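Local structure of allantoicase (1SG3) at residues Ile259-Val264 / Val313-Lys318; Phe276-Gly281 / Val301-Thr306; Asn203-Leu208 / Ala248-Gly253. The protein catalyses the hydrolysis of allantoate to (S)-ureidoglycolate and urea, a step in the use of purines as secondary nitrogen sources. All coordinates share one frame; numbering follows the deposited sequence.

Contact 1: residues Ile259-Val264 / Val313-Lys318; sequences IEKIIV and VYEIRK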
# COMPACT_ATOMS: atom_id res chain seq x y z
N ILE A 259 -5.25 31.01 42.10
CA ILE A 259 -4.90 30.52 40.77
C ILE A 259 -3.61 31.19 40.34
O ILE A 259 -3.61 32.39 40.05
CB ILE A 259 -5.99 30.86 39.72
CG1 ILE A 259 -7.30 30.15 40.06
CG2 ILE A 259 -5.52 30.44 38.34
CD1 ILE A 259 -8.42 30.48 39.10
N GLU A 260 -2.53 30.44 40.29
CA GLU A 260 -1.26 31.03 39.88
C GLU A 260 -1.21 31.29 38.39
O GLU A 260 -1.10 32.43 37.96
CB GLU A 260 -0.09 30.15 40.28
CG GLU A 260 1.24 30.71 39.80
CD GLU A 260 2.43 29.93 40.31
OE1 GLU A 260 2.52 28.72 40.01
OE2 GLU A 260 3.27 30.54 41.01
N LYS A 261 -1.29 30.23 37.59
CA LYS A 261 -1.22 30.38 36.14
C LYS A 261 -2.19 29.51 35.36
O LYS A 261 -2.54 28.40 35.77
CB LYS A 261 0.20 30.08 35.66
CG LYS A 261 0.60 28.63 35.86
CD LYS A 261 1.77 28.25 34.97
CE LYS A 261 3.11 28.39 35.67
NZ LYS A 261 3.33 27.27 36.63
N ILE A 262 -2.64 30.03 34.22
CA ILE A 262 -3.53 29.29 33.35
C ILE A 262 -2.76 29.10 32.05
O ILE A 262 -2.21 30.05 31.49
CB ILE A 262 -4.82 30.06 33.06
CG1 ILE A 262 -5.70 30.09 34.31
CG2 ILE A 262 -5.57 29.39 31.91
CD1 ILE A 262 -6.96 30.89 34.13
N ILE A 263 -2.72 27.86 31.58
CA ILE A 263 -2.01 27.54 30.35
C ILE A 263 -2.97 27.07 29.28
O ILE A 263 -3.83 26.23 29.54
CB ILE A 263 -1.00 26.41 30.58
CG1 ILE A 263 0.12 26.89 31.51
CG2 ILE A 263 -0.46 25.92 29.25
CD1 ILE A 263 1.10 25.80 31.89
N VAL A 264 -2.84 27.64 28.08
CA VAL A 264 -3.67 27.26 26.95
C VAL A 264 -2.70 26.74 25.90
O VAL A 264 -1.97 27.53 25.31
CB VAL A 264 -4.43 28.45 26.36
CG1 VAL A 264 -5.34 27.98 25.22
CG2 VAL A 264 -5.25 29.13 27.45
N VAL A 313 1.25 30.86 28.20
CA VAL A 313 1.15 30.89 29.66
C VAL A 313 0.69 32.23 30.24
O VAL A 313 1.31 33.27 30.03
CB VAL A 313 2.49 30.54 30.32
CG1 VAL A 313 2.28 30.31 31.80
CG2 VAL A 313 3.10 29.32 29.66
N TYR A 314 -0.40 32.19 30.99
CA TYR A 314 -0.95 33.39 31.60
C TYR A 314 -0.81 33.37 33.12
O TYR A 314 -1.42 32.54 33.80
CB TYR A 314 -2.43 33.54 31.23
CG TYR A 314 -2.67 33.57 29.74
CD1 TYR A 314 -3.09 32.43 29.05
CD2 TYR A 314 -2.44 34.73 29.02
CE1 TYR A 314 -3.28 32.45 27.67
CE2 TYR A 314 -2.62 34.76 27.64
CZ TYR A 314 -3.04 33.63 26.97
OH TYR A 314 -3.21 33.70 25.61
N GLU A 315 0.02 34.27 33.65
CA GLU A 315 0.23 34.38 35.09
C GLU A 315 -0.96 35.15 35.66
O GLU A 315 -1.18 36.31 35.32
CB GLU A 315 1.52 35.16 35.37
CG GLU A 315 2.76 34.59 34.70
CD GLU A 315 3.26 33.32 35.35
OE1 GLU A 315 2.47 32.68 36.09
OE2 GLU A 315 4.44 32.95 35.12
N ILE A 316 -1.73 34.50 36.52
CA ILE A 316 -2.89 35.14 37.13
C ILE A 316 -2.51 35.73 38.49
O ILE A 316 -2.74 36.91 38.75
CB ILE A 316 -4.04 34.11 37.35
CG1 ILE A 316 -4.45 33.48 36.01
CG2 ILE A 316 -5.23 34.79 38.00
CD1 ILE A 316 -4.97 34.47 34.98
N ARG A 317 -1.93 34.89 39.34
CA ARG A 317 -1.52 35.31 40.67
C ARG A 317 -2.68 36.03 41.36
O ARG A 317 -2.48 37.06 42.01
CB ARG A 317 -0.31 36.25 40.58
CG ARG A 317 0.95 35.61 40.05
CD ARG A 317 1.41 34.47 40.94
NE ARG A 317 2.81 34.10 40.67
CZ ARG A 317 3.86 34.75 41.17
NH1 ARG A 317 3.70 35.79 41.97
NH2 ARG A 317 5.09 34.35 40.84
N LYS A 318 -3.88 35.49 41.21
CA LYS A 318 -5.06 36.09 41.83
C LYS A 318 -5.77 35.10 42.75
O LYS A 318 -5.70 33.89 42.56
CB LYS A 318 -6.03 36.59 40.74
CG LYS A 318 -5.43 37.56 39.71
CD LYS A 318 -4.84 38.81 40.36
CE LYS A 318 -4.43 39.86 39.31
NZ LYS A 318 -3.79 41.10 39.87
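Ile316 packs against both Ile259 and Ile262. Its CG1 lies 4.0 Å from CG2 of Ile259, where the two side chains run alongside each other. The same CG1 is 4.0 Å from CG1 of Ile262, which it meets obliquely. With CG1 of Ile316 anti to the carbonyl carbon (chi1 -59°), this one branch reaches both isoleucines. Farther along this face, Val264 reaches the Tyr314 ring at its edge, CG2 to CE1, 3.9 Å.

The two segments are neighbouring antiparallel strands in one sheet of the second jelly roll of allantoicase. Ile262 and Tyr314 form a hydrogen-bonded pair, with Ile262 N to Tyr314 O at 2.8 Å and a matching bond back. A G1 bulge at Arg317 and Lys318, facing Ile259, shifts the register by one. Arg317 has the left-handed backbone this needs. Beside it, Glu260 O accepts two N-H groups, from Ile316 and Arg317. On its other side, strand 258-265 has a separate classic bulge, Glu260 and Lys261 facing Trp341 of strand 334-342.

On the other face, Lys261 CD touches Val313 CG1 at 3.8 Å. Lys261 also makes a cation-pi contact with Trp341. At the polar edge, Glu260 and Arg317 lie side by side, their flat groups 37° apart. Their salt bridge, OE2 to NE, is long at 3.6 Å. A second long salt bridge runs from Glu260 OE1 to Lys261 NZ, 3.8 Å.

Contact 2: residues Phe276-Gly281 / Val301-Thr306; sequences FITVEG and VGKSKT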
# COMPACT_ATOMS: atom_id res chain seq x y z
N PHE A 276 -7.96 34.41 18.93
CA PHE A 276 -7.91 34.99 20.27
C PHE A 276 -8.59 34.01 21.24
O PHE A 276 -9.37 33.16 20.82
CB PHE A 276 -8.71 36.29 20.39
CG PHE A 276 -8.33 37.35 19.42
CD1 PHE A 276 -9.17 37.66 18.35
CD2 PHE A 276 -7.16 38.09 19.60
CE1 PHE A 276 -8.86 38.69 17.48
CE2 PHE A 276 -6.84 39.13 18.72
CZ PHE A 276 -7.69 39.43 17.66
N ILE A 277 -8.30 34.16 22.53
CA ILE A 277 -8.95 33.35 23.56
C ILE A 277 -9.11 34.22 24.80
O ILE A 277 -8.46 35.25 24.94
CB ILE A 277 -8.12 32.06 23.95
CG1 ILE A 277 -6.86 32.44 24.74
CG2 ILE A 277 -7.74 31.26 22.71
CD1 ILE A 277 -7.07 32.49 26.23
N THR A 278 -10.02 33.82 25.69
CA THR A 278 -10.26 34.53 26.95
C THR A 278 -10.72 33.46 27.94
O THR A 278 -11.46 32.55 27.56
CB THR A 278 -11.40 35.63 26.87
OG1 THR A 278 -12.69 35.01 26.95
CG2 THR A 278 -11.31 36.44 25.56
N VAL A 279 -10.28 33.54 29.18
CA VAL A 279 -10.72 32.57 30.17
C VAL A 279 -11.56 33.29 31.23
O VAL A 279 -11.27 34.43 31.60
CB VAL A 279 -9.54 31.84 30.86
CG1 VAL A 279 -10.05 30.87 31.89
CG2 VAL A 279 -8.70 31.10 29.84
N GLU A 280 -12.60 32.62 31.70
CA GLU A 280 -13.48 33.17 32.71
C GLU A 280 -13.67 32.22 33.88
O GLU A 280 -13.39 31.03 33.78
CB GLU A 280 -14.82 33.52 32.08
CG GLU A 280 -14.76 34.77 31.23
CD GLU A 280 -16.08 35.11 30.58
OE1 GLU A 280 -16.18 36.24 30.03
OE2 GLU A 280 -17.00 34.26 30.60
N GLY A 281 -14.14 32.76 35.00
CA GLY A 281 -14.35 31.94 36.18
C GLY A 281 -15.71 32.15 36.80
O GLY A 281 -16.22 33.25 36.82
N VAL A 301 -8.46 35.87 31.99
CA VAL A 301 -7.50 36.12 30.93
C VAL A 301 -8.31 36.76 29.81
O VAL A 301 -9.07 36.08 29.13
CB VAL A 301 -6.86 34.80 30.41
CG1 VAL A 301 -5.69 35.10 29.51
CG2 VAL A 301 -6.43 33.92 31.57
N GLY A 302 -8.18 38.07 29.64
CA GLY A 302 -8.95 38.75 28.60
C GLY A 302 -8.44 38.40 27.22
O GLY A 302 -7.43 37.71 27.09
N LYS A 303 -9.14 38.88 26.19
CA LYS A 303 -8.74 38.62 24.80
C LYS A 303 -7.22 38.62 24.65
O LYS A 303 -6.54 39.59 25.01
CB LYS A 303 -9.31 39.69 23.86
CG LYS A 303 -10.79 39.59 23.56
CD LYS A 303 -11.32 40.92 23.06
CE LYS A 303 -11.25 42.00 24.16
NZ LYS A 303 -11.42 43.39 23.63
N SER A 304 -6.69 37.53 24.13
CA SER A 304 -5.26 37.44 23.93
C SER A 304 -5.01 36.75 22.60
O SER A 304 -5.50 35.66 22.36
CB SER A 304 -4.64 36.66 25.08
OG SER A 304 -4.95 37.29 26.31
N LYS A 305 -4.27 37.43 21.74
CA LYS A 305 -3.95 36.87 20.44
C LYS A 305 -3.16 35.60 20.72
O LYS A 305 -2.25 35.59 21.53
CB LYS A 305 -3.10 37.86 19.62
CG LYS A 305 -2.97 37.49 18.14
CD LYS A 305 -2.15 38.50 17.34
CE LYS A 305 -2.83 39.86 17.25
NZ LYS A 305 -1.98 40.90 16.58
N THR A 306 -3.55 34.51 20.06
CA THR A 306 -2.88 33.23 20.25
C THR A 306 -2.07 32.86 19.01
O THR A 306 -2.36 33.33 17.91
CB THR A 306 -3.89 32.10 20.55
OG1 THR A 306 -5.01 32.20 19.67
CG2 THR A 306 -4.36 32.17 21.99
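Val279 and Val301 lie side by side and point the same way, with Val279 CB 3.8 Å from Val301 CG2. At the other end of this face, Ile277 meets Thr306 at about a right angle. The methyl CG2 of Thr306 sits 3.6 Å from CG2 of Ile277. CG1 of Ile277 falls between its own backbone N and carbonyl carbon (chi1 71°), which brings it near the same methyl.

On the opposite face, the Phe276 ring leans along the backbone of the other strand. Ser304 C and Lys305 N lie at its edge, in its plane. Its CD2 is 3.5 Å from Lys305 CA, approached obliquely. Between the faces, Thr278 CG2 lies over the backbone of Lys303, 3.5 Å from its CA, and also touches CG.

The segments pair antiparallel at one border of a five-stranded sheet of the second jelly roll. Strand 298-305 is outermost within the chain. Backbone bonds link Ile277 with Ser304 in both directions, and Val279 with Val301 likewise. Val279 N reaches a lone pair of Val301 O in the carbonyl plane, at 2.8 Å. Between these pairs the register slips by one residue, a beta bulge with Gly302 and Lys303 near Thr278.

Around the bulge, Ser304 OG donates to Gly302 O at 2.6 Å, a bond within the outer strand. Thr306 OG1 is hydrogen-bonded to Pro274 O, two residues before Phe276, and this fixes the hydroxyl while the methyl faces Ile277. On its other side, strand 276-282 is bonded to strand 324-330, with Thr278 paired through its backbone to Thr328.

Contact 3: residues Asn203-Leu208 / Ala248-Gly253; sequences NGAVAL and AVIQLG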
# COMPACT_ATOMS: atom_id res chain seq x y z
N ASN A 203 -7.37 14.84 38.49
CA ASN A 203 -7.64 15.50 39.76
C ASN A 203 -9.14 15.63 40.01
O ASN A 203 -9.56 16.18 41.04
CB ASN A 203 -6.99 16.88 39.83
CG ASN A 203 -5.51 16.80 40.12
OD1 ASN A 203 -5.08 16.03 40.98
ND2 ASN A 203 -4.71 17.60 39.42
N GLY A 204 -9.95 15.13 39.08
CA GLY A 204 -11.40 15.19 39.24
C GLY A 204 -12.14 16.21 38.39
O GLY A 204 -13.35 16.37 38.54
N ALA A 205 -11.44 16.91 37.50
CA ALA A 205 -12.10 17.88 36.64
C ALA A 205 -12.79 17.15 35.50
O ALA A 205 -12.39 16.07 35.10
CB ALA A 205 -11.10 18.87 36.09
N VAL A 206 -13.84 17.76 34.97
CA VAL A 206 -14.59 17.16 33.88
C VAL A 206 -15.14 18.27 32.98
O VAL A 206 -15.37 19.39 33.44
CB VAL A 206 -15.76 16.27 34.42
CG1 VAL A 206 -16.53 17.00 35.48
CG2 VAL A 206 -16.69 15.88 33.30
N ALA A 207 -15.32 17.95 31.70
CA ALA A 207 -15.87 18.90 30.73
C ALA A 207 -17.36 18.84 30.93
O ALA A 207 -17.93 17.75 30.94
CB ALA A 207 -15.52 18.47 29.33
N LEU A 208 -18.00 19.99 31.10
CA LEU A 208 -19.43 20.03 31.34
C LEU A 208 -20.27 20.31 30.12
O LEU A 208 -21.07 19.47 29.70
CB LEU A 208 -19.77 21.05 32.42
CG LEU A 208 -19.45 20.54 33.82
CD1 LEU A 208 -19.85 21.59 34.85
CD2 LEU A 208 -20.20 19.23 34.05
N ALA A 248 -15.90 26.24 26.10
CA ALA A 248 -15.97 24.99 26.83
C ALA A 248 -15.99 25.32 28.33
O ALA A 248 -15.17 26.10 28.81
CB ALA A 248 -14.77 24.12 26.50
N VAL A 249 -16.95 24.75 29.04
CA VAL A 249 -17.03 24.98 30.47
C VAL A 249 -16.48 23.76 31.20
O VAL A 249 -17.02 22.67 31.11
CB VAL A 249 -18.49 25.23 30.93
CG1 VAL A 249 -18.54 25.40 32.44
CG2 VAL A 249 -19.04 26.48 30.27
N ILE A 250 -15.37 23.95 31.90
CA ILE A 250 -14.78 22.86 32.66
C ILE A 250 -15.12 23.08 34.12
O ILE A 250 -15.22 24.20 34.58
CB ILE A 250 -13.24 22.81 32.53
CG1 ILE A 250 -12.82 22.46 31.10
CG2 ILE A 250 -12.68 21.76 33.48
CD1 ILE A 250 -12.89 23.60 30.14
N GLN A 251 -15.33 21.99 34.85
CA GLN A 251 -15.60 22.11 36.28
C GLN A 251 -14.37 21.57 36.97
O GLN A 251 -14.12 20.36 36.94
CB GLN A 251 -16.82 21.29 36.69
CG GLN A 251 -17.18 21.45 38.15
CD GLN A 251 -18.38 20.62 38.56
OE1 GLN A 251 -19.44 20.67 37.92
NE2 GLN A 251 -18.23 19.84 39.62
N LEU A 252 -13.58 22.45 37.57
CA LEU A 252 -12.37 22.01 38.25
C LEU A 252 -12.71 20.90 39.24
O LEU A 252 -13.78 20.89 39.82
CB LEU A 252 -11.74 23.19 38.98
CG LEU A 252 -11.52 24.44 38.12
CD1 LEU A 252 -11.09 25.60 39.00
CD2 LEU A 252 -10.49 24.15 37.05
N GLY A 253 -11.80 19.95 39.41
CA GLY A 253 -12.04 18.87 40.33
C GLY A 253 -11.96 19.29 41.79
O GLY A 253 -12.06 18.46 42.69
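Ala205, Val206 and Leu208 meet Val249 to Gly253 in an antiparallel strand pairing that continues into a loop. It sits at one border of a five-stranded sheet in the second jelly roll, where strand 206-210 is outermost within the chain. Strand 246-251 lies next to it and bonds onward to strand 324-330.

Three backbone bonds join the segments. Gln251 N gives Val206 O a nearly straight bond of 3.0 Å (173° at the hydrogen). Val206 N returns a longer one to Gln251 O. Leu208 N reaches Val249 O at 2.9 Å.

Leu208 and Gln251 make the main side-chain contact. The Gln251 chain is extended, with CG anti to the backbone N (chi1 -177°), and Leu208 lies across it. Leu208 CD1 is 3.6 Å from Gln251 CB and also faces the amide oxygen OE1. Ile17 of helix 9-18 also packs on Leu208. A serine in place of Leu208 would probably leave the Gln251 chain less covered and open a gap beside Ile17.

Ala205 CB adds an apolar touch on Ile250 CG2, 4.2 Å away. Asn203 ND2 bonds to Asp197 O and to Glu124 O of the second subunit. In the loop the backbones run close together: Gly253 CA lies 3.3 Å from Gly204 C.

In the fold
All three contacts are partly buried antiparallel strand pairs in the second allantoicase repeat. Contact 1 belongs to one sheet. Contacts 2 and 3 lie at the two borders of another. Contacts 1 and 2 face each other across the jelly-roll interior: Tyr314 and Ile316 pack on Val301, and Ile262 on Val279. Each turns a largely apolar face inward. The other face mixes Lys261 and Glu315 with Ile263 and Val313 in contact 1, and holds Phe276 and Lys305 in contact 2. Contact 3 touches neither. It is nearer the chain centre, has no fully exposed touching residue, and meets helix 9-18 and a second subunit. Apart from Leu208 against Gln251, it is made mostly by backbone, alanine and glycine.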